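Local coordinates for 2-dehydropantoate 2-reductase (Bacillus subtilis, PDB 3EGO), which probably catalyses the NADPH-dependent reduction of 2-dehydropantoate (ketopantoate) to (R)-pantoate, the second step of pantoate synthesis in the pantothenate pathway, at residues N189-L203 and Q236-L250. Numbering follows the deposited sequence.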
# COMPACT_ATOMS: atom_id res chain seq x y z
N ASN A 189 -1.85 9.74 -8.53
CA ASN A 189 -2.03 9.89 -7.06
C ASN A 189 -2.11 8.62 -6.18
O ASN A 189 -1.41 8.50 -5.16
CB ASN A 189 -3.22 10.81 -6.79
CG ASN A 189 -2.93 12.29 -7.15
OD1 ASN A 189 -1.95 12.60 -7.81
ND2 ASN A 189 -3.81 13.19 -6.72
N PRO A 190 -3.02 7.69 -6.53
CA PRO A 190 -3.10 6.44 -5.81
C PRO A 190 -1.80 5.68 -5.87
O PRO A 190 -1.40 5.09 -4.87
CB PRO A 190 -4.19 5.65 -6.58
CG PRO A 190 -5.00 6.70 -7.33
CD PRO A 190 -4.06 7.84 -7.57
N LEU A 191 -1.13 5.68 -7.04
CA LEU A 191 0.09 4.90 -7.19
C LEU A 191 1.22 5.42 -6.34
O LEU A 191 1.95 4.63 -5.73
CB LEU A 191 0.59 4.86 -8.64
CG LEU A 191 0.17 3.66 -9.48
CD1 LEU A 191 -1.31 3.69 -9.73
CD2 LEU A 191 0.92 3.66 -10.80
N THR A 192 1.40 6.74 -6.34
CA THR A 192 2.43 7.37 -5.52
C THR A 192 2.15 7.20 -4.03
O THR A 192 3.07 7.03 -3.22
CB THR A 192 2.63 8.88 -5.83
OG1 THR A 192 1.40 9.57 -5.68
CG2 THR A 192 3.17 9.10 -7.24
N ALA A 193 0.88 7.24 -3.66
CA ALA A 193 0.50 7.05 -2.29
C ALA A 193 0.89 5.66 -1.83
O ALA A 193 1.33 5.50 -0.71
CB ALA A 193 -0.97 7.24 -2.11
N LEU A 194 0.73 4.65 -2.68
CA LEU A 194 1.10 3.30 -2.19
C LEU A 194 2.61 3.05 -2.18
O LEU A 194 3.16 2.43 -1.24
CB LEU A 194 0.34 2.21 -2.97
CG LEU A 194 -1.02 1.83 -2.40
CD1 LEU A 194 -2.18 2.28 -3.24
CD2 LEU A 194 -1.09 0.30 -2.26
N LEU A 195 3.29 3.53 -3.22
CA LEU A 195 4.73 3.24 -3.40
C LEU A 195 5.59 4.20 -2.58
O LEU A 195 6.77 3.94 -2.35
CB LEU A 195 5.12 3.35 -4.87
CG LEU A 195 4.47 2.33 -5.81
CD1 LEU A 195 4.53 2.80 -7.24
CD2 LEU A 195 5.08 0.94 -5.66
N GLN A 196 4.96 5.30 -2.16
CA GLN A 196 5.61 6.43 -1.50
C GLN A 196 6.87 6.90 -2.23
O GLN A 196 7.96 6.98 -1.65
CB GLN A 196 5.94 6.09 -0.04
CG GLN A 196 4.74 5.69 0.77
CD GLN A 196 5.11 5.56 2.22
OE1 GLN A 196 6.24 5.88 2.62
NE2 GLN A 196 4.17 5.08 3.03
N VAL A 197 6.71 7.22 -3.50
CA VAL A 197 7.81 7.72 -4.30
C VAL A 197 7.36 9.04 -4.91
O VAL A 197 6.17 9.29 -5.02
CB VAL A 197 8.16 6.73 -5.43
CG1 VAL A 197 8.71 5.43 -4.84
CG2 VAL A 197 6.96 6.50 -6.33
N LYS A 198 8.31 9.89 -5.28
CA LYS A 198 7.95 11.11 -6.00
C LYS A 198 7.39 10.73 -7.36
O LYS A 198 7.63 9.63 -7.83
CB LYS A 198 9.18 12.03 -6.12
CG LYS A 198 9.50 12.76 -4.81
CD LYS A 198 11.00 12.88 -4.55
CE LYS A 198 11.26 13.73 -3.30
NZ LYS A 198 12.71 14.04 -3.07
N ASN A 199 6.66 11.65 -7.97
CA ASN A 199 5.99 11.42 -9.25
C ASN A 199 6.93 10.91 -10.33
O ASN A 199 6.52 10.10 -11.16
CB ASN A 199 5.34 12.71 -9.76
CG ASN A 199 4.14 13.13 -8.94
OD1 ASN A 199 3.84 12.58 -7.88
ND2 ASN A 199 3.42 14.14 -9.44
N GLY A 200 8.16 11.42 -10.37
CA GLY A 200 9.07 11.05 -11.44
C GLY A 200 9.43 9.58 -11.38
O GLY A 200 9.75 8.97 -12.40
N GLU A 201 9.38 9.01 -10.18
CA GLU A 201 9.71 7.60 -10.03
C GLU A 201 8.74 6.68 -10.79
O GLU A 201 9.10 5.56 -11.13
CB GLU A 201 9.81 7.19 -8.55
CG GLU A 201 11.20 7.30 -7.95
CD GLU A 201 11.47 6.16 -6.95
OE1 GLU A 201 11.84 6.45 -5.78
OE2 GLU A 201 11.30 4.97 -7.32
N LEU A 202 7.54 7.16 -11.08
CA LEU A 202 6.59 6.41 -11.93
C LEU A 202 7.06 6.23 -13.37
O LEU A 202 6.69 5.27 -14.04
CB LEU A 202 5.22 7.09 -11.95
CG LEU A 202 4.51 7.15 -10.59
CD1 LEU A 202 3.07 7.55 -10.78
CD2 LEU A 202 4.62 5.78 -9.87
N LEU A 203 7.87 7.18 -13.85
CA LEU A 203 8.27 7.19 -15.25
C LEU A 203 9.56 6.43 -15.45
O LEU A 203 9.74 5.73 -16.46
CB LEU A 203 8.45 8.63 -15.72
CG LEU A 203 7.22 9.51 -15.94
CD1 LEU A 203 7.72 10.85 -16.44
CD2 LEU A 203 6.25 8.88 -16.94
N GLN A 236 1.92 10.99 -18.74
CA GLN A 236 3.37 10.87 -18.61
C GLN A 236 4.04 12.23 -18.64
O GLN A 236 5.01 12.49 -17.90
CB GLN A 236 3.93 10.00 -19.72
CG GLN A 236 3.38 8.61 -19.73
CD GLN A 236 3.75 7.89 -21.00
OE1 GLN A 236 2.92 7.76 -21.92
NE2 GLN A 236 5.00 7.45 -21.10
N ALA A 237 3.52 13.09 -19.51
CA ALA A 237 3.96 14.48 -19.58
C ALA A 237 3.88 15.18 -18.22
O ALA A 237 4.87 15.78 -17.79
CB ALA A 237 3.15 15.23 -20.63
N VAL A 238 2.71 15.11 -17.55
CA VAL A 238 2.50 15.83 -16.28
C VAL A 238 3.34 15.23 -15.16
O VAL A 238 3.84 15.94 -14.28
CB VAL A 238 1.05 15.82 -15.83
CG1 VAL A 238 0.94 16.35 -14.41
CG2 VAL A 238 0.18 16.63 -16.78
N CYS A 239 3.49 13.90 -15.21
CA CYS A 239 4.43 13.23 -14.35
C CYS A 239 5.81 13.86 -14.46
O CYS A 239 6.50 14.07 -13.46
CB CYS A 239 4.56 11.78 -14.79
SG CYS A 239 3.56 10.70 -13.86
N GLY A 240 6.22 14.08 -15.71
CA GLY A 240 7.53 14.66 -16.00
C GLY A 240 7.65 16.06 -15.43
O GLY A 240 8.64 16.38 -14.78
N GLN A 241 6.63 16.88 -15.65
CA GLN A 241 6.60 18.25 -15.13
C GLN A 241 6.65 18.34 -13.61
O GLN A 241 7.21 19.31 -13.08
CB GLN A 241 5.36 18.98 -15.63
CG GLN A 241 5.22 18.96 -17.14
CD GLN A 241 3.88 19.48 -17.58
OE1 GLN A 241 3.52 19.37 -18.74
NE2 GLN A 241 3.12 20.03 -16.63
N THR A 242 6.09 17.34 -12.93
CA THR A 242 6.09 17.30 -11.46
C THR A 242 7.06 16.25 -10.86
O THR A 242 6.84 15.75 -9.77
CB THR A 242 4.67 17.07 -10.94
OG1 THR A 242 4.13 15.86 -11.52
CG2 THR A 242 3.76 18.24 -11.30
N LYS A 243 8.14 15.94 -11.57
CA LYS A 243 9.01 14.81 -11.19
C LYS A 243 9.49 14.77 -9.74
O LYS A 243 9.61 13.69 -9.16
CB LYS A 243 10.20 14.65 -12.17
CG LYS A 243 11.09 15.89 -12.38
CD LYS A 243 12.30 15.52 -13.24
CE LYS A 243 13.39 16.60 -13.23
NZ LYS A 243 13.99 16.86 -11.88
N GLU A 244 9.79 15.92 -9.16
CA GLU A 244 10.34 15.98 -7.80
C GLU A 244 9.25 16.18 -6.74
O GLU A 244 9.55 16.25 -5.55
CB GLU A 244 11.37 17.13 -7.68
CG GLU A 244 12.55 17.04 -8.65
CD GLU A 244 13.45 15.84 -8.40
OE1 GLU A 244 13.38 15.22 -7.31
OE2 GLU A 244 14.26 15.52 -9.30
N ASN A 245 7.99 16.26 -7.18
CA ASN A 245 6.90 16.53 -6.27
C ASN A 245 6.39 15.23 -5.64
O ASN A 245 6.39 14.19 -6.29
CB ASN A 245 5.72 17.13 -7.02
CG ASN A 245 5.98 18.54 -7.54
OD1 ASN A 245 6.96 19.21 -7.18
ND2 ASN A 245 5.08 19.00 -8.39
N ARG A 246 5.94 15.32 -4.38
CA ARG A 246 5.11 14.30 -3.76
C ARG A 246 3.63 14.64 -3.99
O ARG A 246 3.17 15.76 -3.72
CB ARG A 246 5.39 14.22 -2.26
CG ARG A 246 6.78 13.76 -1.89
CD ARG A 246 6.82 13.40 -0.41
NE ARG A 246 6.52 14.58 0.40
CZ ARG A 246 6.01 14.56 1.63
NH1 ARG A 246 5.73 13.41 2.23
NH2 ARG A 246 5.77 15.71 2.26
N SER A 247 2.87 13.68 -4.50
CA SER A 247 1.51 13.96 -4.94
C SER A 247 0.72 14.33 -3.69
O SER A 247 1.10 13.95 -2.60
CB SER A 247 0.89 12.74 -5.60
OG SER A 247 0.64 11.77 -4.60
N SER A 248 -0.40 15.01 -3.85
CA SER A 248 -1.25 15.36 -2.71
C SER A 248 -1.78 14.15 -1.94
O SER A 248 -2.05 14.24 -0.74
CB SER A 248 -2.44 16.16 -3.20
OG SER A 248 -3.24 15.39 -4.09
N MET A 249 -1.97 13.02 -2.63
CA MET A 249 -2.49 11.82 -1.97
C MET A 249 -1.40 11.14 -1.16
O MET A 249 -1.67 10.60 -0.09
CB MET A 249 -3.14 10.84 -3.00
CG MET A 249 -3.86 9.62 -2.39
SD MET A 249 -5.05 8.73 -3.52
CE MET A 249 -6.16 10.06 -3.89
N LEU A 250 -0.17 11.17 -1.65
CA LEU A 250 0.96 10.63 -0.92
C LEU A 250 1.11 11.41 0.39
O LEU A 250 1.23 10.84 1.47
CB LEU A 250 2.23 10.73 -1.76
CG LEU A 250 3.54 10.28 -1.10
CD1 LEU A 250 3.34 9.02 -0.21
CD2 LEU A 250 4.62 10.04 -2.16
O HOH W 1 4.37 11.46 -5.24
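Asn199 reaches into the loop 242-247, where two helix-loop-helix connections of the all-helical C-terminal domain of ketopantoate reductase meet: one joins helix 174-195 to helix 201-204, the other helix 228-241 to helix 248-255. Asn199 CB rests 3.4 Å from Thr242 O, and Asn199 CG lies 3.6 Å from Asn245 O, holding the amide between Thr242 and a water. Asn199 ND2 donates to Thr242 OG1 at 2.8 Å, the hydroxyl lying almost in the amide plane. Threonine suits this place because one hydroxyl can accept and donate at once: with OG1 between the backbone N and the carbonyl carbon (chi1 56°), it reaches back to Val238 O in the preceding turn. On the other branch, Asn199 OD1 accepts from the water, which also donates to Val197 O and accepts from Ser247 N. Were the amide cut back to an alanine here, Thr242 OG1 would probably lose its donor and the water one of its acceptors. The backbone strengthens the join: Asn199 N donates a hydrogen bond to Asn245 O (3.1 Å), and Gly200 N donates to Lys243 O. Glycine fits here, since a CB would collide with Lys243 CB. On one flank Leu203 lays CG against Cys239 CB; on the other, Leu250 spreads its methyls over Thr192 O and Val197 O, and Met249 CG packs on Ala193 CB. Asn189, Asn199 and Ser248 probably bind substrate, as in related ketopantoate reductases, so the contact probably helps to shape that site. Beside it, Ser247 N-caps helix 248-255: Ser247 OG accepts from Leu250 N at 3.1 Å and shares a 2.6 Å hydrogen bond with Thr192 OG1.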